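Local coordinates for protein L-ribulose 3-epimerase (PDB 3VYL) that probably interconverts L-ribulose and L-xylulose by epimerising the ketose at C3, using a bound manganese ion, and acts less efficiently on other ketoses, at residues Arg83-Glu86 / Ile87-Thr91; Ala117-Arg120 / Asp121-Asn124; Gly280-Thr283 / Ala284-Ala288. One frame throughout, in Å; residues are numbered along the deposited sequence.

Overall arrangement
The three contacts are local ones, contacts 1 and 2 in successive outer helices of the TIM barrel, 78-98 and 120-139, and contact 3 in the long C-terminal helix 266-292. The centres of contacts 1 and 2 are about 20 Å apart and their nearest atoms about 11 Å. The centre of contact 3 is about 40 Å from that of contact 1, on the opposite side of the chain's centre, and about 41 Å from that of contact 2. Manganese is bound by E147, D180, H206 and E241. Contact 1 lies outside this site, the side chain of L88 about 11 Å from that of E147; contacts 2 and 3 lie farther away and meet neighbouring subunits.

Contact 1 (Arg83-Glu86 / Ile87-Thr91); sequences RGVE and ILNQT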
ATOM      1  N   ARG A  83     -33.239 -25.839  17.368  1.00 48.15           N
ATOM      2  CA  ARG A  83     -33.724 -25.186  16.155  1.00 49.61           C
ATOM      3  C   ARG A  83     -32.547 -24.920  15.194  1.00 47.73           C
ATOM      4  O   ARG A  83     -32.657 -25.144  13.991  1.00 47.54           O
ATOM      5  CB  ARG A  83     -34.525 -23.919  16.489  1.00 53.42           C
ATOM      6  CG  ARG A  83     -35.301 -23.303  15.328  1.00 58.06           C
ATOM      7  CD  ARG A  83     -35.948 -24.363  14.452  1.00 64.82           C
ATOM      8  NE  ARG A  83     -36.475 -23.816  13.200  1.00 71.73           N
ATOM      9  CZ  ARG A  83     -36.609 -24.518  12.076  1.00 72.75           C
ATOM     10  NH1 ARG A  83     -36.237 -25.792  12.037  1.00 71.66           N
ATOM     11  NH2 ARG A  83     -37.106 -23.941  10.984  1.00 73.39           N
ATOM     12  N   GLY A  84     -31.410 -24.499  15.738  1.00 47.26           N
ATOM     13  CA  GLY A  84     -30.186 -24.355  14.954  1.00 46.05           C
ATOM     14  C   GLY A  84     -29.801 -25.624  14.214  1.00 46.15           C
ATOM     15  O   GLY A  84     -29.757 -25.652  12.978  1.00 46.19           O
ATOM     16  N   VAL A  85     -29.532 -26.684  14.973  1.00 45.35           N
ATOM     17  CA  VAL A  85     -29.177 -27.976  14.381  1.00 43.73           C
ATOM     18  C   VAL A  85     -30.153 -28.365  13.266  1.00 44.49           C
ATOM     19  O   VAL A  85     -29.729 -28.825  12.205  1.00 46.12           O
ATOM     20  CB  VAL A  85     -29.068 -29.091  15.445  1.00 42.17           C
ATOM     21  CG1 VAL A  85     -28.772 -30.431  14.803  1.00 41.33           C
ATOM     22  CG2 VAL A  85     -27.989 -28.757  16.461  1.00 42.56           C
ATOM     23  N   GLU A  86     -31.450 -28.160  13.484  1.00 45.14           N
ATOM     24  CA  GLU A  86     -32.432 -28.524  12.457  1.00 46.05           C
ATOM     25  C   GLU A  86     -32.343 -27.648  11.204  1.00 45.27           C
ATOM     26  O   GLU A  86     -32.594 -28.132  10.092  1.00 47.55           O
ATOM     27  CB  GLU A  86     -33.866 -28.570  13.023  1.00 49.59           C
ATOM     28  CG  GLU A  86     -34.944 -29.086  12.053  1.00 51.62           C
ATOM     29  CD  GLU A  86     -34.694 -30.501  11.511  1.00 54.27           C
ATOM     30  OE1 GLU A  86     -33.969 -31.306  12.155  1.00 52.38           O
ATOM     31  OE2 GLU A  86     -35.244 -30.818  10.429  1.00 52.77           O
ATOM     32  N   ILE A  87     -31.986 -26.373  11.374  1.00 43.43           N
ATOM     33  CA  ILE A  87     -31.746 -25.497  10.220  1.00 43.21           C
ATOM     34  C   ILE A  87     -30.490 -25.962   9.473  1.00 45.07           C
ATOM     35  O   ILE A  87     -30.474 -26.010   8.237  1.00 43.39           O
ATOM     36  CB  ILE A  87     -31.635 -24.006  10.611  1.00 43.05           C
ATOM     37  CG1 ILE A  87     -33.016 -23.454  10.988  1.00 42.24           C
ATOM     38  CG2 ILE A  87     -31.053 -23.187   9.456  1.00 42.13           C
ATOM     39  CD1 ILE A  87     -32.976 -22.258  11.912  1.00 39.84           C
ATOM     40  N   LEU A  88     -29.454 -26.314  10.237  1.00 45.18           N
ATOM     41  CA  LEU A  88     -28.214 -26.849   9.679  1.00 46.00           C
ATOM     42  C   LEU A  88     -28.443 -28.114   8.845  1.00 46.83           C
ATOM     43  O   LEU A  88     -28.013 -28.184   7.681  1.00 44.86           O
ATOM     44  CB  LEU A  88     -27.205 -27.110  10.802  1.00 46.04           C
ATOM     45  CG  LEU A  88     -26.069 -26.117  11.081  1.00 45.39           C
ATOM     46  CD1 LEU A  88     -26.372 -24.696  10.633  1.00 45.47           C
ATOM     47  CD2 LEU A  88     -25.713 -26.152  12.557  1.00 44.40           C
ATOM     48  N   ASN A  89     -29.138 -29.091   9.439  1.00 48.18           N
ATOM     49  CA  ASN A  89     -29.437 -30.370   8.784  1.00 49.30           C
ATOM     50  C   ASN A  89     -30.215 -30.192   7.483  1.00 51.61           C
ATOM     51  O   ASN A  89     -29.968 -30.893   6.494  1.00 53.34           O
ATOM     52  CB  ASN A  89     -30.201 -31.303   9.725  1.00 48.43           C
ATOM     53  CG  ASN A  89     -29.320 -31.905  10.807  1.00 51.07           C
ATOM     54  OD1 ASN A  89     -28.154 -32.237  10.578  1.00 53.53           O
ATOM     55  ND2 ASN A  89     -29.884 -32.068  11.996  1.00 52.01           N
ATOM     56  N   GLN A  90     -31.143 -29.239   7.485  1.00 51.04           N
ATOM     57  CA  GLN A  90     -31.952 -28.966   6.308  1.00 51.75           C
ATOM     58  C   GLN A  90     -31.104 -28.342   5.202  1.00 49.04           C
ATOM     59  O   GLN A  90     -31.190 -28.741   4.044  1.00 51.89           O
ATOM     60  CB  GLN A  90     -33.129 -28.068   6.684  1.00 56.04           C
ATOM     61  CG  GLN A  90     -34.357 -28.247   5.803  1.00 61.19           C
ATOM     62  CD  GLN A  90     -35.570 -27.495   6.330  1.00 64.59           C
ATOM     63  OE1 GLN A  90     -35.652 -27.175   7.522  1.00 66.79           O
ATOM     64  NE2 GLN A  90     -36.521 -27.210   5.442  1.00 64.35           N
ATOM     65  N   THR A  91     -30.264 -27.381   5.578  1.00 47.59           N
ATOM     66  CA  THR A  91     -29.361 -26.699   4.644  1.00 45.36           C
ATOM     67  C   THR A  91     -28.398 -27.669   3.952  1.00 42.00           C
ATOM     68  O   THR A  91     -28.080 -27.510   2.769  1.00 36.26           O
ATOM     69  CB  THR A  91     -28.558 -25.587   5.359  1.00 46.15           C
ATOM     70  OG1 THR A  91     -29.453 -24.769   6.125  1.00 48.47           O
ATOM     71  CG2 THR A  91     -27.811 -24.705   4.348  1.00 45.19           C
TER
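R83 and I87, one helical turn apart in helix 78-98, meet side chain to side chain. The arginine chain leaves with CG anti to the backbone N (chi1 -169°) and bends at chi2, which brings the guanidinium forward along the helix, beside I87. I87 CG1 then lies over the centre of one guanidinium face, with R83 CZ 3.9 Å from I87 CG1, while E86 CG sits at the edge in the guanidinium plane. The two side chains cross at about a right angle. The CG1 methylene makes a van der Waals contact with the guanidinium face, without a hydrogen bond. In another van der Waals contact the V85 methyl CG1 meets the amide nitrogen ND2 of N89 at 3.4 Å, the two side chains running alongside each other in the same direction.

The polar contacts are mostly those of the helix backbone. L88 N donates to G84 O at 2.8 Å and N89 N to V85 O at 2.8 Å. I87 N reaches R83 O at 3.0 Å and also makes a weak bond to G84 O. Q90 N binds E86 O at 3.2 Å. T91 adds a side-chain bond: its OG1 donates to I87 O at 2.7 Å. T91 N and T91 OG1 reach I87 O from opposite faces of its plane, so one carbonyl oxygen takes two bonds, and the OG1 bond satisfies the buried hydroxyl within the helix.

Inward, L88 packs on L130 and V133 of helix 120-139, and T91 on I63 and I65 of strand 60-66. Helix 78-98 thus has a side bearing on the barrel and another carrying R83 and E86 at the surface, the amphipathic helix of a beta-alpha-beta unit, here strand 60-66, helix 78-98 and strand 102-104 of the TIM barrel.

Contact 2 (Ala117-Arg120 / Asp121-Asn124); sequences APTR and DQWN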
ATOM      1  N   ALA A 117     -21.573 -10.316  25.770  1.00 41.28           N
ATOM      2  CA  ALA A 117     -20.181 -10.705  25.445  1.00 38.76           C
ATOM      3  C   ALA A 117     -20.072 -12.233  25.330  1.00 38.84           C
ATOM      4  O   ALA A 117     -20.880 -12.957  25.916  1.00 40.13           O
ATOM      5  CB  ALA A 117     -19.211 -10.181  26.491  1.00 34.77           C
ATOM      6  N   PRO A 118     -19.080 -12.736  24.576  1.00 38.57           N
ATOM      7  CA  PRO A 118     -18.998 -14.188  24.435  1.00 38.19           C
ATOM      8  C   PRO A 118     -18.501 -14.871  25.710  1.00 37.81           C
ATOM      9  O   PRO A 118     -17.823 -14.239  26.521  1.00 36.34           O
ATOM     10  CB  PRO A 118     -17.985 -14.367  23.311  1.00 36.56           C
ATOM     11  CG  PRO A 118     -17.080 -13.197  23.453  1.00 37.48           C
ATOM     12  CD  PRO A 118     -17.945 -12.057  23.923  1.00 37.99           C
ATOM     13  N   THR A 119     -18.855 -16.148  25.866  1.00 39.44           N
ATOM     14  CA  THR A 119     -18.446 -16.980  27.010  1.00 39.88           C
ATOM     15  C   THR A 119     -17.792 -18.278  26.508  1.00 41.35           C
ATOM     16  O   THR A 119     -17.943 -18.648  25.335  1.00 40.37           O
ATOM     17  CB  THR A 119     -19.655 -17.342  27.917  1.00 40.55           C
ATOM     18  OG1 THR A 119     -20.583 -18.178  27.202  1.00 41.05           O
ATOM     19  CG2 THR A 119     -20.385 -16.094  28.421  1.00 37.15           C
ATOM     20  N   ARG A 120     -17.085 -18.981  27.390  1.00 43.05           N
ATOM     21  CA  ARG A 120     -16.455 -20.249  27.015  1.00 44.02           C
ATOM     22  C   ARG A 120     -17.477 -21.363  26.796  1.00 43.73           C
ATOM     23  O   ARG A 120     -17.320 -22.203  25.903  1.00 42.46           O
ATOM     24  CB  ARG A 120     -15.409 -20.670  28.049  1.00 48.68           C
ATOM     25  CG  ARG A 120     -14.735 -21.996  27.719  1.00 52.96           C
ATOM     26  CD  ARG A 120     -13.340 -22.072  28.312  1.00 59.86           C
ATOM     27  NE  ARG A 120     -12.322 -21.534  27.410  1.00 59.63           N
ATOM     28  CZ  ARG A 120     -11.225 -20.910  27.822  1.00 62.62           C
ATOM     29  NH1 ARG A 120     -10.343 -20.450  26.940  1.00 63.76           N
ATOM     30  NH2 ARG A 120     -11.019 -20.724  29.123  1.00 64.72           N
ATOM     31  N   ASP A 121     -18.527 -21.368  27.612  1.00 44.07           N
ATOM     32  CA  ASP A 121     -19.595 -22.349  27.458  1.00 42.15           C
ATOM     33  C   ASP A 121     -20.283 -22.195  26.113  1.00 41.44           C
ATOM     34  O   ASP A 121     -20.638 -23.195  25.481  1.00 42.26           O
ATOM     35  CB  ASP A 121     -20.610 -22.249  28.596  1.00 42.52           C
ATOM     36  CG  ASP A 121     -19.999 -22.548  29.950  1.00 43.60           C
ATOM     37  OD1 ASP A 121     -18.921 -23.200  30.004  1.00 39.25           O
ATOM     38  OD2 ASP A 121     -20.615 -22.125  30.960  1.00 44.49           O
ATOM     39  N   GLN A 122     -20.462 -20.947  25.676  1.00 39.63           N
ATOM     40  CA  GLN A 122     -20.998 -20.668  24.339  1.00 38.60           C
ATOM     41  C   GLN A 122     -20.085 -21.304  23.293  1.00 38.83           C
ATOM     42  O   GLN A 122     -20.553 -22.022  22.404  1.00 38.12           O
ATOM     43  CB  GLN A 122     -21.108 -19.157  24.109  1.00 36.95           C
ATOM     44  CG  GLN A 122     -21.706 -18.737  22.770  1.00 33.20           C
ATOM     45  CD  GLN A 122     -21.327 -17.319  22.388  1.00 31.53           C
ATOM     46  OE1 GLN A 122     -20.649 -16.624  23.143  1.00 30.76           O
ATOM     47  NE2 GLN A 122     -21.746 -16.891  21.205  1.00 30.16           N
ATOM     48  N   TRP A 123     -18.784 -21.046  23.432  1.00 39.65           N
ATOM     49  CA  TRP A 123     -17.746 -21.641  22.587  1.00 41.85           C
ATOM     50  C   TRP A 123     -17.864 -23.145  22.516  1.00 41.36           C
ATOM     51  O   TRP A 123     -18.039 -23.709  21.430  1.00 38.47           O
ATOM     52  CB  TRP A 123     -16.365 -21.233  23.105  1.00 44.34           C
ATOM     53  CG  TRP A 123     -15.208 -21.621  22.217  1.00 45.30           C
ATOM     54  CD1 TRP A 123     -14.605 -22.870  22.104  1.00 46.14           C
ATOM     55  CD2 TRP A 123     -14.459 -20.754  21.299  1.00 45.99           C
ATOM     56  NE1 TRP A 123     -13.576 -22.837  21.203  1.00 46.83           N
ATOM     57  CE2 TRP A 123     -13.436 -21.599  20.681  1.00 47.07           C
ATOM     58  CE3 TRP A 123     -14.537 -19.412  20.934  1.00 46.54           C
ATOM     59  CZ2 TRP A 123     -12.531 -21.099  19.751  1.00 47.29           C
ATOM     60  CZ3 TRP A 123     -13.625 -18.921  19.993  1.00 45.21           C
ATOM     61  CH2 TRP A 123     -12.651 -19.748  19.414  1.00 46.67           C
ATOM     62  N   ASN A 124     -17.790 -23.803  23.679  1.00 41.43           N
ATOM     63  CA  ASN A 124     -17.829 -25.270  23.756  1.00 39.71           C
ATOM     64  C   ASN A 124     -19.121 -25.885  23.177  1.00 39.83           C
ATOM     65  O   ASN A 124     -19.060 -26.886  22.454  1.00 39.84           O
ATOM     66  CB  ASN A 124     -17.555 -25.765  25.190  1.00 38.11           C
ATOM     67  CG  ASN A 124     -16.196 -25.304  25.740  1.00 37.09           C
ATOM     68  OD1 ASN A 124     -15.201 -25.173  25.008  1.00 35.31           O
ATOM     69  ND2 ASN A 124     -16.154 -25.058  27.046  1.00 34.37           N
TER
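T119 and Q122 grip each other twice, in a capping box at the start of helix 120-139. T119 OG1 accepts from Q122 N at 3.2 Å, and Q122 OE1 in return accepts from T119 N at 3.3 Å. The return bond lies in the plane of the Gln carbonyl. With chi1 at 65°, T119 OG1 sits between its backbone N and carbonyl carbon, turned to the first turn of the helix. Q122 leaves its backbone with CG trans to N (chi1 -178°) and stays extended, which carries the amide back to T119 and sets OE1 3.2 Å from P118 CA. The other end of that amide, NE2, is bonded to N155.

Ordinary helical bonds follow, W123 N to T119 O and N124 N to R120 O. Beside them R120 CG lies 3.4 Å from N124 ND2. W123 leads away to F166, which it meets edge-to-face, and its NE1 bonds D169; R120 packs on P297 of the second subunit.

Between them the two reciprocal bonds supply an acceptor to a first-turn amide and engage the N-H of the cap residue, consistent with a defined start for the helix.

Contact 3 (Gly280-Thr283 / Ala284-Ala288); sequences GLET and ARRKA
A284 CB rests 3.5 Å from G280 O on the side of helix 266-292 that packs against helix 222-231, whereas another side carries a salt bridge between E282 and R286. The packed side is close and mixed in character. Its apolar part is A284 and L281, both on F226; A284 also bears on D227 and T230. K287 N bonds T283 O at 3.0 Å, and the lysine's bent chain carries NZ to a salt bridge with D227 and a long, weak ion pair with D190 of the second subunit.

The charged side is built differently. E282 and R286 run side by side and point the same way, and E282 OE1 lies 2.6 Å from R286 NH1. The carboxylate and guanidinium planes are 44° apart, and OE1 comes over one face of the guanidinium, so the pair is not a coplanar, two-pronged one. This surface is not all solvent: H272 of the fourth subunit packs on E282 and T283, and F214 of that subunit on R286. The buried T283 OG1 bonds back to L279 O, within its own helix. R285 is the exposed residue; its chain bends at chi2 and chi3, and L281 O lies near the plane of its guanidinium, at the edge. Its backbone N makes weak bonds to L281 O and E282 O, whereas R286 N bonds E282 O at 2.8 Å.

Charge is thus paired along the helix by E282 with R286 and between helices by K287 with D227, which probably lowers the cost of bringing these ionic groups into subunit and helix interfaces.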
ATOM      1  N   GLY A 280      -6.363 -10.025 -11.225  1.00 31.95           N
ATOM      2  CA  GLY A 280      -5.699 -10.084  -9.934  1.00 29.81           C
ATOM      3  C   GLY A 280      -4.974 -11.386  -9.672  1.00 29.67           C
ATOM      4  O   GLY A 280      -3.823 -11.380  -9.239  1.00 30.59           O
ATOM      5  N   LEU A 281      -5.634 -12.508  -9.942  1.00 29.94           N
ATOM      6  CA  LEU A 281      -5.004 -13.823  -9.742  1.00 29.00           C
ATOM      7  C   LEU A 281      -3.920 -14.134 -10.777  1.00 29.26           C
ATOM      8  O   LEU A 281      -2.890 -14.693 -10.426  1.00 28.83           O
ATOM      9  CB  LEU A 281      -6.045 -14.934  -9.693  1.00 27.86           C
ATOM     10  CG  LEU A 281      -6.932 -14.934  -8.444  1.00 28.16           C
ATOM     11  CD1 LEU A 281      -8.155 -15.802  -8.694  1.00 27.33           C
ATOM     12  CD2 LEU A 281      -6.168 -15.400  -7.207  1.00 26.43           C
ATOM     13  N   GLU A 282      -4.147 -13.769 -12.038  1.00 28.77           N
ATOM     14  CA  GLU A 282      -3.142 -13.981 -13.062  1.00 31.27           C
ATOM     15  C   GLU A 282      -1.848 -13.218 -12.712  1.00 32.07           C
ATOM     16  O   GLU A 282      -0.747 -13.782 -12.777  1.00 30.22           O
ATOM     17  CB  GLU A 282      -3.653 -13.549 -14.436  1.00 33.43           C
ATOM     18  CG  GLU A 282      -2.998 -14.298 -15.589  1.00 37.81           C
ATOM     19  CD  GLU A 282      -2.823 -13.446 -16.836  1.00 43.62           C
ATOM     20  OE1 GLU A 282      -1.732 -13.503 -17.442  1.00 47.58           O
ATOM     21  OE2 GLU A 282      -3.764 -12.719 -17.225  1.00 47.57           O
ATOM     22  N   THR A 283      -2.006 -11.943 -12.345  1.00 30.76           N
ATOM     23  CA  THR A 283      -0.905 -11.096 -11.911  1.00 30.34           C
ATOM     24  C   THR A 283      -0.142 -11.680 -10.709  1.00 31.76           C
ATOM     25  O   THR A 283       1.103 -11.732 -10.719  1.00 31.90           O
ATOM     26  CB  THR A 283      -1.397  -9.683 -11.584  1.00 29.18           C
ATOM     27  OG1 THR A 283      -2.276  -9.245 -12.620  1.00 29.99           O
ATOM     28  CG2 THR A 283      -0.233  -8.711 -11.510  1.00 28.97           C
ATOM     29  N   ALA A 284      -0.876 -12.144  -9.698  1.00 29.87           N
ATOM     30  CA  ALA A 284      -0.244 -12.778  -8.551  1.00 30.43           C
ATOM     31  C   ALA A 284       0.470 -14.080  -8.940  1.00 32.38           C
ATOM     32  O   ALA A 284       1.409 -14.501  -8.260  1.00 33.46           O
ATOM     33  CB  ALA A 284      -1.256 -13.024  -7.445  1.00 29.36           C
ATOM     34  N   ARG A 285       0.025 -14.708 -10.030  1.00 34.42           N
ATOM     35  CA  ARG A 285       0.593 -15.975 -10.498  1.00 36.23           C
ATOM     36  C   ARG A 285       1.909 -15.670 -11.199  1.00 34.42           C
ATOM     37  O   ARG A 285       2.944 -16.231 -10.856  1.00 33.84           O
ATOM     38  CB  ARG A 285      -0.377 -16.690 -11.447  1.00 41.30           C
ATOM     39  CG  ARG A 285      -0.204 -18.200 -11.568  1.00 48.29           C
ATOM     40  CD  ARG A 285      -0.776 -18.935 -10.351  1.00 55.62           C
ATOM     41  NE  ARG A 285      -2.203 -18.669 -10.142  1.00 60.77           N
ATOM     42  CZ  ARG A 285      -3.180 -19.566 -10.288  1.00 62.91           C
ATOM     43  NH1 ARG A 285      -2.904 -20.821 -10.634  1.00 61.41           N
ATOM     44  NH2 ARG A 285      -4.443 -19.208 -10.073  1.00 61.30           N
ATOM     45  N   ARG A 286       1.840 -14.771 -12.179  1.00 33.90           N
ATOM     46  CA  ARG A 286       2.994 -14.153 -12.807  1.00 33.16           C
ATOM     47  C   ARG A 286       4.097 -13.764 -11.806  1.00 34.15           C
ATOM     48  O   ARG A 286       5.258 -14.110 -12.003  1.00 34.67           O
ATOM     49  CB  ARG A 286       2.538 -12.900 -13.542  1.00 34.55           C
ATOM     50  CG  ARG A 286       2.571 -12.960 -15.052  1.00 36.14           C
ATOM     51  CD  ARG A 286       1.377 -13.663 -15.652  1.00 38.05           C
ATOM     52  NE  ARG A 286       1.792 -14.290 -16.905  1.00 43.86           N
ATOM     53  CZ  ARG A 286       1.453 -13.866 -18.115  1.00 44.40           C
ATOM     54  NH1 ARG A 286       0.658 -12.821 -18.261  1.00 49.78           N
ATOM     55  NH2 ARG A 286       1.900 -14.498 -19.181  1.00 46.90           N
ATOM     56  N   LYS A 287       3.740 -13.063 -10.728  1.00 34.78           N
ATOM     57  CA  LYS A 287       4.763 -12.489  -9.848  1.00 33.91           C
ATOM     58  C   LYS A 287       5.425 -13.489  -8.906  1.00 35.18           C
ATOM     59  O   LYS A 287       6.636 -13.431  -8.709  1.00 36.32           O
ATOM     60  CB  LYS A 287       4.253 -11.254  -9.102  1.00 33.07           C
ATOM     61  CG  LYS A 287       4.018 -11.419  -7.612  1.00 31.40           C
ATOM     62  CD  LYS A 287       4.261 -10.126  -6.844  1.00 30.43           C
ATOM     63  CE  LYS A 287       3.223  -9.053  -7.164  1.00 32.95           C
ATOM     64  NZ  LYS A 287       2.762  -8.270  -5.973  1.00 32.69           N
ATOM     65  N   ALA A 288       4.648 -14.416  -8.350  1.00 36.01           N
ATOM     66  CA  ALA A 288       5.191 -15.432  -7.443  1.00 34.82           C
ATOM     67  C   ALA A 288       6.185 -16.353  -8.151  1.00 35.28           C
ATOM     68  O   ALA A 288       7.047 -16.964  -7.510  1.00 35.93           O
ATOM     69  CB  ALA A 288       4.069 -16.236  -6.808  1.00 33.26           C
TER